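Local atomic coordinates of IWS1 (PDB entry 2XPP), a protein that probably acts as a nuclear transcription factor that regulates transcription by RNA polymerase II. Residues Met78-Leu91 against Val110-Val123. Numbering follows the deposited sequence.
Sequences MPNIKIRKRLLDVL and VYFYSINPKESKEV
Arg84 and Glu119 form a salt bridge, their side chains coming from opposite directions, with guanidinium and carboxylate planes 51° apart. Arg84 NH2 gives Glu119 OE1 a nearly straight bond of 2.8 Å on its syn side. The bond from NE to OE2 is weak because it is bent. Glu119 OE1 also accepts from Ser120 N, on the anti side. Arg84 NH1 bonds Pro79 O at 2.7 Å; this bond and that of NH2, both in the guanidinium plane, fix its rotation. Ile81 CG1 lies over one face, toward its rim. A bend at chi3 (-46°) turns the guanidinium toward Glu119, and Arg84 CD passes the Tyr113 ring, 3.6 Å from CE1. Met78 CE reaches Tyr113 CE2 at 3.5 Å and also meets the edge of Phe112. The Tyr113 hydroxyl bonds Leu70 O, which ties helix 106-115 to helix 62-70. Leu88 CD1 packs on Val123 CG1 at 3.8 Å, and Leu88 CD2 touches Val110 CG2. Outward, extended Lys85 crosses Glu122 at about a right angle. Its NZ forms a salt bridge with OE1 from above the carboxylate plane, and a water links NZ to Ser120 OG. In this TFIIS N-terminal-type helical bundle, apolar packing and two salt bridges join helix 81-92 to helix 106-115, the turn after it and helix 121-138. The buried Glu119 carboxylate probably stays ionised, its charge balanced by Arg84.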
ATOM      1  N   MET A  78       4.930  -9.600  -9.374  1.00 16.55           N
ATOM      2  CA  MET A  78       4.952  -8.477  -8.415  1.00 15.27           C
ATOM      3  C   MET A  78       5.649  -7.260  -9.029  1.00 14.06           C
ATOM      4  O   MET A  78       6.553  -7.417  -9.865  1.00 15.33           O
ATOM      5  CB  MET A  78       5.647  -8.885  -7.109  1.00 17.21           C
ATOM      6  CG  MET A  78       4.958 -10.039  -6.377  1.00 19.74           C
ATOM      7  SD  MET A  78       3.267  -9.715  -5.869  1.00 20.22           S
ATOM      8  CE  MET A  78       3.482  -8.530  -4.514  1.00 20.46           C
ATOM      9  N   PRO A  79       5.292  -6.053  -8.546  1.00 13.00           N
ATOM     10  CA  PRO A  79       6.021  -4.875  -9.024  1.00 14.22           C
ATOM     11  C   PRO A  79       7.484  -4.919  -8.675  1.00 14.65           C
ATOM     12  O   PRO A  79       7.874  -5.606  -7.704  1.00 14.36           O
ATOM     13  CB  PRO A  79       5.375  -3.709  -8.269  1.00 13.65           C
ATOM     14  CG  PRO A  79       4.358  -4.279  -7.390  1.00 16.29           C
ATOM     15  CD  PRO A  79       4.235  -5.737  -7.565  1.00 13.45           C
ATOM     16  N   ASN A  80       8.286  -4.204  -9.477  1.00 13.57           N
ATOM     17  CA  ASN A  80       9.722  -4.094  -9.278  1.00 14.03           C
ATOM     18  C   ASN A  80      10.052  -3.776  -7.817  1.00 13.98           C
ATOM     19  O   ASN A  80       9.334  -2.987  -7.172  1.00 16.01           O
ATOM     20  CB  ASN A  80      10.262  -2.970 -10.177  1.00 14.55           C
ATOM     21  CG  ASN A  80      11.718  -2.902 -10.188  1.00 18.15           C
ATOM     22  OD1 ASN A  80      12.367  -2.595  -9.175  1.00 18.79           O
ATOM     23  ND2 ASN A  80      12.317  -3.197 -11.375  1.00 19.49           N
ATOM     24  N   ILE A  81      11.084  -4.441  -7.300  1.00 14.33           N
ATOM     25  CA  ILE A  81      11.405  -4.339  -5.852  1.00 15.55           C
ATOM     26  C   ILE A  81      11.671  -2.857  -5.453  1.00 15.87           C
ATOM     27  O   ILE A  81      11.519  -2.467  -4.264  1.00 16.27           O
ATOM     28  CB  ILE A  81      12.599  -5.286  -5.478  1.00 15.42           C
ATOM     29  CG1 ILE A  81      12.614  -5.521  -3.942  1.00 17.09           C
ATOM     30  CG2 ILE A  81      13.919  -4.751  -6.010  1.00 18.73           C
ATOM     31  CD1 ILE A  81      13.640  -6.471  -3.478  1.00 20.29           C
ATOM     32  N   LYS A  82      12.076  -2.029  -6.415  1.00 15.98           N
ATOM     33  CA  LYS A  82      12.321  -0.604  -6.051  1.00 18.59           C
ATOM     34  C   LYS A  82      11.012   0.066  -5.623  1.00 16.60           C
ATOM     35  O   LYS A  82      10.983   0.878  -4.670  1.00 16.83           O
ATOM     36  CB  LYS A  82      12.988   0.135  -7.195  1.00 20.06           C
ATOM     37  CG  LYS A  82      13.008   1.657  -6.997  1.00 25.93           C
ATOM     38  CD  LYS A  82      13.959   2.286  -7.988  1.00 31.76           C
ATOM     39  CE  LYS A  82      13.622   3.742  -8.275  1.00 35.63           C
ATOM     40  NZ  LYS A  82      12.864   3.896  -9.594  1.00 37.26           N
ATOM     41  N   ILE A  83       9.909  -0.285  -6.296  1.00 15.19           N
ATOM     42  CA  ILE A  83       8.584   0.157  -5.907  1.00 15.30           C
ATOM     43  C   ILE A  83       8.136  -0.377  -4.544  1.00 14.96           C
ATOM     44  O   ILE A  83       7.637   0.389  -3.680  1.00 14.73           O
ATOM     45  CB  ILE A  83       7.529  -0.230  -6.974  1.00 15.00           C
ATOM     46  CG1 ILE A  83       7.975   0.331  -8.338  1.00 18.46           C
ATOM     47  CG2 ILE A  83       6.113   0.188  -6.492  1.00 17.38           C
ATOM     48  CD1 ILE A  83       7.401  -0.483  -9.502  1.00 17.93           C
ATOM     49  N   ARG A  84       8.360  -1.669  -4.341  1.00 13.27           N
ATOM     50  CA  ARG A  84       8.016  -2.342  -3.084  1.00 13.35           C
ATOM     51  C   ARG A  84       8.730  -1.644  -1.927  1.00 14.76           C
ATOM     52  O   ARG A  84       8.100  -1.299  -0.907  1.00 15.14           O
ATOM     53  CB  ARG A  84       8.389  -3.818  -3.150  1.00 12.66           C
ATOM     54  CG  ARG A  84       7.624  -4.482  -4.314  1.00 12.93           C
ATOM     55  CD  ARG A  84       7.505  -5.987  -4.215  1.00 15.72           C
ATOM     56  NE  ARG A  84       8.700  -6.768  -3.868  1.00 16.60           N
ATOM     57  CZ  ARG A  84       9.475  -7.403  -4.763  1.00 21.12           C
ATOM     58  NH1 ARG A  84       9.250  -7.252  -6.059  1.00 20.05           N
ATOM     59  NH2 ARG A  84      10.501  -8.160  -4.375  1.00 17.59           N
ATOM     60  N   LYS A  85      10.025  -1.439  -2.079  1.00 13.69           N
ATOM     61  CA  LYS A  85      10.817  -0.823  -0.989  1.00 14.87           C
ATOM     62  C   LYS A  85      10.373   0.602  -0.728  1.00 15.97           C
ATOM     63  O   LYS A  85      10.140   0.993   0.441  1.00 16.51           O
ATOM     64  CB  LYS A  85      12.292  -0.838  -1.340  1.00 16.05           C
ATOM     65  CG  LYS A  85      12.823  -2.213  -1.188  1.00 16.87           C
ATOM     66  CD  LYS A  85      14.293  -2.188  -1.495  1.00 21.30           C
ATOM     67  CE  LYS A  85      14.843  -3.529  -1.146  1.00 29.01           C
ATOM     68  NZ  LYS A  85      16.310  -3.530  -1.379  1.00 33.65           N
ATOM     69  N   ARG A  86      10.244   1.384  -1.787  1.00 15.64           N
ATOM     70  CA  ARG A  86      10.000   2.805  -1.592  1.00 17.06           C
ATOM     71  C   ARG A  86       8.606   3.093  -1.002  1.00 14.66           C
ATOM     72  O   ARG A  86       8.494   3.932  -0.123  1.00 15.82           O
ATOM     73  CB  ARG A  86      10.139   3.525  -2.890  1.00 18.26           C
ATOM     74  CG  ARG A  86       9.988   5.000  -2.709  1.00 22.11           C
ATOM     75  CD  ARG A  86      11.229   5.603  -1.992  1.00 28.43           C
ATOM     76  NE  ARG A  86      11.038   7.041  -1.914  1.00 32.17           N
ATOM     77  CZ  ARG A  86      11.390   7.827  -0.910  1.00 34.94           C
ATOM     78  NH1 ARG A  86      11.997   7.326   0.163  1.00 39.26           N
ATOM     79  NH2 ARG A  86      11.126   9.121  -0.990  1.00 33.85           N
ATOM     80  N   LEU A  87       7.598   2.367  -1.462  1.00 14.78           N
ATOM     81  CA  LEU A  87       6.234   2.523  -0.920  1.00 13.96           C
ATOM     82  C   LEU A  87       6.130   2.035   0.508  1.00 13.27           C
ATOM     83  O   LEU A  87       5.377   2.614   1.276  1.00 13.00           O
ATOM     84  CB  LEU A  87       5.130   1.940  -1.807  1.00 12.61           C
ATOM     85  CG  LEU A  87       4.994   2.755  -3.117  1.00 13.90           C
ATOM     86  CD1 LEU A  87       3.873   2.098  -3.912  1.00 13.22           C
ATOM     87  CD2 LEU A  87       4.700   4.237  -2.861  1.00 16.43           C
ATOM     88  N   LEU A  88       6.851   0.986   0.890  1.00 13.89           N
ATOM     89  CA  LEU A  88       6.806   0.567   2.297  1.00 13.70           C
ATOM     90  C   LEU A  88       7.467   1.668   3.134  1.00 14.72           C
ATOM     91  O   LEU A  88       7.027   1.946   4.235  1.00 14.23           O
ATOM     92  CB  LEU A  88       7.555  -0.750   2.547  1.00 14.74           C
ATOM     93  CG  LEU A  88       6.812  -1.997   2.029  1.00 16.00           C
ATOM     94  CD1 LEU A  88       7.643  -3.192   2.410  1.00 18.95           C
ATOM     95  CD2 LEU A  88       5.376  -2.165   2.558  1.00 22.17           C
ATOM     96  N   ASP A  89       8.540   2.276   2.612  1.00 16.27           N
ATOM     97  CA  ASP A  89       9.199   3.407   3.314  1.00 18.96           C
ATOM     98  C   ASP A  89       8.217   4.574   3.514  1.00 18.74           C
ATOM     99  O   ASP A  89       8.190   5.184   4.622  1.00 18.85           O
ATOM    100  CB  ASP A  89      10.418   3.872   2.499  1.00 21.15           C
ATOM    101  CG  ASP A  89      11.154   5.053   3.118  1.00 31.50           C
ATOM    102  OD1 ASP A  89      11.390   5.067   4.358  1.00 40.38           O
ATOM    103  OD2 ASP A  89      11.543   5.955   2.325  1.00 40.55           O
ATOM    104  N   VAL A  90       7.497   4.939   2.455  1.00 15.67           N
ATOM    105  CA  VAL A  90       6.424   5.955   2.532  1.00 16.36           C
ATOM    106  C   VAL A  90       5.396   5.651   3.662  1.00 15.69           C
ATOM    107  O   VAL A  90       5.147   6.504   4.527  1.00 15.94           O
ATOM    108  CB  VAL A  90       5.698   6.142   1.185  1.00 15.40           C
ATOM    109  CG1 VAL A  90       4.381   6.963   1.337  1.00 17.33           C
ATOM    110  CG2 VAL A  90       6.631   6.860   0.189  1.00 18.41           C
ATOM    111  N   LEU A  91       4.833   4.445   3.622  1.00 13.99           N
ATOM    112  CA  LEU A  91       3.815   4.022   4.602  1.00 12.75           C
ATOM    113  C   LEU A  91       4.320   4.150   6.047  1.00 14.44           C
ATOM    114  O   LEU A  91       3.559   4.541   6.932  1.00 14.87           O
ATOM    115  CB  LEU A  91       3.408   2.580   4.297  1.00 12.21           C
ATOM    116  CG  LEU A  91       2.554   2.431   3.043  1.00 10.67           C
ATOM    117  CD1 LEU A  91       2.442   1.006   2.723  1.00 11.14           C
ATOM    118  CD2 LEU A  91       1.144   3.039   3.208  1.00 12.11           C
ATOM    119  N   VAL A 110       0.251  -5.395   2.713  1.00 12.36           N
ATOM    120  CA  VAL A 110       1.466  -5.356   3.537  1.00 12.98           C
ATOM    121  C   VAL A 110       1.635  -6.667   4.309  1.00 13.78           C
ATOM    122  O   VAL A 110       2.762  -7.173   4.416  1.00 15.20           O
ATOM    123  CB  VAL A 110       1.475  -4.129   4.468  1.00 12.24           C
ATOM    124  CG1 VAL A 110       2.702  -4.190   5.442  1.00 14.29           C
ATOM    125  CG2 VAL A 110       1.468  -2.811   3.597  1.00 13.17           C
ATOM    126  N   TYR A 111       0.510  -7.218   4.808  1.00 15.03           N
ATOM    127  CA  TYR A 111       0.541  -8.494   5.473  1.00 16.62           C
ATOM    128  C   TYR A 111       1.106  -9.558   4.515  1.00 17.48           C
ATOM    129  O   TYR A 111       1.971 -10.375   4.908  1.00 18.08           O
ATOM    130  CB  TYR A 111      -0.821  -8.881   6.070  1.00 16.79           C
ATOM    131  CG  TYR A 111      -0.682 -10.174   6.837  1.00 20.92           C
ATOM    132  CD1 TYR A 111      -0.139 -10.185   8.130  1.00 27.46           C
ATOM    133  CD2 TYR A 111      -0.974 -11.396   6.217  1.00 24.30           C
ATOM    134  CE1 TYR A 111       0.045 -11.376   8.819  1.00 29.47           C
ATOM    135  CE2 TYR A 111      -0.787 -12.598   6.892  1.00 26.97           C
ATOM    136  CZ  TYR A 111      -0.292 -12.575   8.196  1.00 31.18           C
ATOM    137  OH  TYR A 111      -0.128 -13.769   8.875  1.00 35.90           O
ATOM    138  N   PHE A 112       0.644  -9.532   3.250  1.00 15.26           N
ATOM    139  CA  PHE A 112       1.159 -10.500   2.307  1.00 16.71           C
ATOM    140  C   PHE A 112       2.682 -10.357   2.113  1.00 16.08           C
ATOM    141  O   PHE A 112       3.412 -11.358   2.061  1.00 17.42           O
ATOM    142  CB  PHE A 112       0.425 -10.410   0.962  1.00 15.56           C
ATOM    143  CG  PHE A 112       1.015 -11.341  -0.068  1.00 17.42           C
ATOM    144  CD1 PHE A 112       0.928 -12.740   0.092  1.00 19.58           C
ATOM    145  CD2 PHE A 112       1.697 -10.816  -1.131  1.00 17.05           C
ATOM    146  CE1 PHE A 112       1.522 -13.613  -0.871  1.00 19.49           C
ATOM    147  CE2 PHE A 112       2.296 -11.661  -2.080  1.00 15.83           C
ATOM    148  CZ  PHE A 112       2.217 -13.036  -1.942  1.00 18.92           C
ATOM    149  N   TYR A 113       3.168  -9.120   2.050  1.00 15.92           N
ATOM    150  CA  TYR A 113       4.590  -8.901   1.877  1.00 15.44           C
ATOM    151  C   TYR A 113       5.344  -9.536   3.034  1.00 17.29           C
ATOM    152  O   TYR A 113       6.441 -10.073   2.815  1.00 17.73           O
ATOM    153  CB  TYR A 113       4.917  -7.422   1.812  1.00 14.91           C
ATOM    154  CG  TYR A 113       4.737  -6.790   0.434  1.00 13.54           C
ATOM    155  CD1 TYR A 113       5.656  -5.826  -0.012  1.00 14.43           C
ATOM    156  CD2 TYR A 113       3.659  -7.127  -0.415  1.00 14.68           C
ATOM    157  CE1 TYR A 113       5.513  -5.203  -1.284  1.00 15.45           C
ATOM    158  CE2 TYR A 113       3.527  -6.513  -1.703  1.00 14.55           C
ATOM    159  CZ  TYR A 113       4.467  -5.572  -2.109  1.00 15.62           C
ATOM    160  OH  TYR A 113       4.383  -4.941  -3.332  1.00 12.75           O
ATOM    161  N   SER A 114       4.773  -9.463   4.238  1.00 17.67           N
ATOM    162  CA  SER A 114       5.445  -9.965   5.447  1.00 20.38           C
ATOM    163  C   SER A 114       5.557 -11.491   5.463  1.00 23.71           C
ATOM    164  O   SER A 114       6.370 -12.041   6.221  1.00 24.69           O
ATOM    165  CB  SER A 114       4.770  -9.453   6.731  1.00 20.50           C
ATOM    166  OG  SER A 114       3.521 -10.103   7.053  1.00 21.39           O
ATOM    167  N   ILE A 115       4.761 -12.170   4.634  1.00 23.53           N
ATOM    168  CA  ILE A 115       4.736 -13.649   4.657  1.00 26.75           C
ATOM    169  C   ILE A 115       5.120 -14.297   3.330  1.00 27.94           C
ATOM    170  O   ILE A 115       5.249 -15.535   3.241  1.00 31.20           O
ATOM    171  CB  ILE A 115       3.383 -14.192   5.163  1.00 26.28           C
ATOM    172  CG1 ILE A 115       2.240 -13.804   4.212  1.00 25.48           C
ATOM    173  CG2 ILE A 115       3.097 -13.706   6.594  1.00 27.72           C
ATOM    174  CD1 ILE A 115       1.007 -14.681   4.354  1.00 31.50           C
ATOM    175  N   ASN A 116       5.330 -13.480   2.307  1.00 27.25           N
ATOM    176  CA  ASN A 116       5.589 -13.981   0.950  1.00 28.60           C
ATOM    177  C   ASN A 116       6.961 -14.659   0.868  1.00 30.44           C
ATOM    178  O   ASN A 116       7.970 -13.990   1.033  1.00 30.56           O
ATOM    179  CB  ASN A 116       5.487 -12.814  -0.042  1.00 26.62           C
ATOM    180  CG  ASN A 116       5.817 -13.210  -1.468  1.00 27.08           C
ATOM    181  OD1 ASN A 116       6.095 -14.391  -1.762  1.00 30.58           O
ATOM    182  ND2 ASN A 116       5.792 -12.238  -2.359  1.00 28.11           N
ATOM    183  N   PRO A 117       7.012 -15.991   0.590  1.00 33.26           N
ATOM    184  CA  PRO A 117       8.342 -16.639   0.582  1.00 34.92           C
ATOM    185  C   PRO A 117       9.279 -16.170  -0.531  1.00 35.18           C
ATOM    186  O   PRO A 117      10.512 -16.237  -0.386  1.00 36.83           O
ATOM    187  CB  PRO A 117       8.028 -18.139   0.453  1.00 36.88           C
ATOM    188  CG  PRO A 117       6.598 -18.232   0.061  1.00 36.70           C
ATOM    189  CD  PRO A 117       5.910 -16.959   0.495  1.00 33.12           C
ATOM    190  N   LYS A 118       8.710 -15.693  -1.625  1.00 34.13           N
ATOM    191  CA  LYS A 118       9.482 -15.132  -2.719  1.00 34.08           C
ATOM    192  C   LYS A 118      10.083 -13.759  -2.426  1.00 32.25           C
ATOM    193  O   LYS A 118      10.931 -13.276  -3.183  1.00 33.14           O
ATOM    194  CB  LYS A 118       8.631 -15.059  -4.001  1.00 34.30           C
ATOM    195  CG  LYS A 118       8.344 -16.386  -4.717  1.00 38.48           C
ATOM    196  CD  LYS A 118       7.690 -16.096  -6.086  1.00 41.37           C
ATOM    197  CE  LYS A 118       8.712 -16.209  -7.239  1.00 46.20           C
ATOM    198  NZ  LYS A 118       8.548 -15.170  -8.324  1.00 45.02           N
ATOM    199  N   GLU A 119       9.632 -13.102  -1.356  1.00 28.95           N
ATOM    200  CA  GLU A 119      10.064 -11.737  -1.072  1.00 26.51           C
ATOM    201  C   GLU A 119      11.531 -11.671  -0.533  1.00 26.30           C
ATOM    202  O   GLU A 119      12.025 -12.653   0.056  1.00 27.62           O
ATOM    203  CB  GLU A 119       9.042 -11.089  -0.113  1.00 24.42           C
ATOM    204  CG  GLU A 119       9.303  -9.611   0.134  1.00 23.73           C
ATOM    205  CD  GLU A 119       9.399  -8.817  -1.170  1.00 24.54           C
ATOM    206  OE1 GLU A 119      10.528  -8.479  -1.597  1.00 21.69           O
ATOM    207  OE2 GLU A 119       8.331  -8.561  -1.760  1.00 26.68           O
ATOM    208  N   SER A 120      12.247 -10.570  -0.786  1.00 24.77           N
ATOM    209  CA  SER A 120      13.570 -10.404  -0.195  1.00 27.12           C
ATOM    210  C   SER A 120      13.421 -10.360   1.322  1.00 25.53           C
ATOM    211  O   SER A 120      12.408  -9.878   1.846  1.00 23.74           O
ATOM    212  CB  SER A 120      14.324  -9.168  -0.719  1.00 27.23           C
ATOM    213  OG  SER A 120      13.927  -7.963  -0.074  1.00 29.47           O
ATOM    214  N   LYS A 121      14.411 -10.890   2.012  1.00 27.42           N
ATOM    215  CA  LYS A 121      14.431 -10.862   3.477  1.00 27.84           C
ATOM    216  C   LYS A 121      14.236  -9.434   3.999  1.00 26.70           C
ATOM    217  O   LYS A 121      13.471  -9.237   4.930  1.00 25.24           O
ATOM    218  CB  LYS A 121      15.719 -11.490   4.047  1.00 30.33           C
ATOM    219  CG  LYS A 121      15.933 -12.958   3.678  1.00 34.23           C
ATOM    220  CD  LYS A 121      16.983 -13.592   4.589  1.00 42.31           C
ATOM    221  CE  LYS A 121      17.381 -15.004   4.159  1.00 49.17           C
ATOM    222  NZ  LYS A 121      16.187 -15.905   4.101  1.00 51.24           N
ATOM    223  N   GLU A 122      14.888  -8.453   3.365  1.00 25.75           N
ATOM    224  CA  GLU A 122      14.778  -7.047   3.761  1.00 25.89           C
ATOM    225  C   GLU A 122      13.355  -6.490   3.654  1.00 22.72           C
ATOM    226  O   GLU A 122      12.869  -5.867   4.588  1.00 21.84           O
ATOM    227  CB  GLU A 122      15.745  -6.155   2.938  1.00 28.17           C
ATOM    228  CG  GLU A 122      15.711  -4.645   3.331  1.00 34.97           C
ATOM    229  CD  GLU A 122      16.186  -3.623   2.223  1.00 41.23           C
ATOM    230  OE1 GLU A 122      17.252  -3.829   1.557  1.00 46.47           O
ATOM    231  OE2 GLU A 122      15.483  -2.585   2.074  1.00 40.21           O
ATOM    232  N   VAL A 123      12.705  -6.681   2.508  1.00 20.11           N
ATOM    233  CA  VAL A 123      11.331  -6.215   2.307  1.00 18.96           C
ATOM    234  C   VAL A 123      10.385  -6.937   3.283  1.00 18.30           C
ATOM    235  O   VAL A 123       9.533  -6.300   3.900  1.00 17.27           O
ATOM    236  CB  VAL A 123      10.886  -6.382   0.860  1.00 18.64           C
ATOM    237  CG1 VAL A 123       9.409  -6.035   0.679  1.00 17.30           C
ATOM    238  CG2 VAL A 123      11.718  -5.391   0.005  1.00 20.45           C
TER
HETATM  239  O   HOH W   1      16.221  -6.334  -0.446  1.00 38.55           O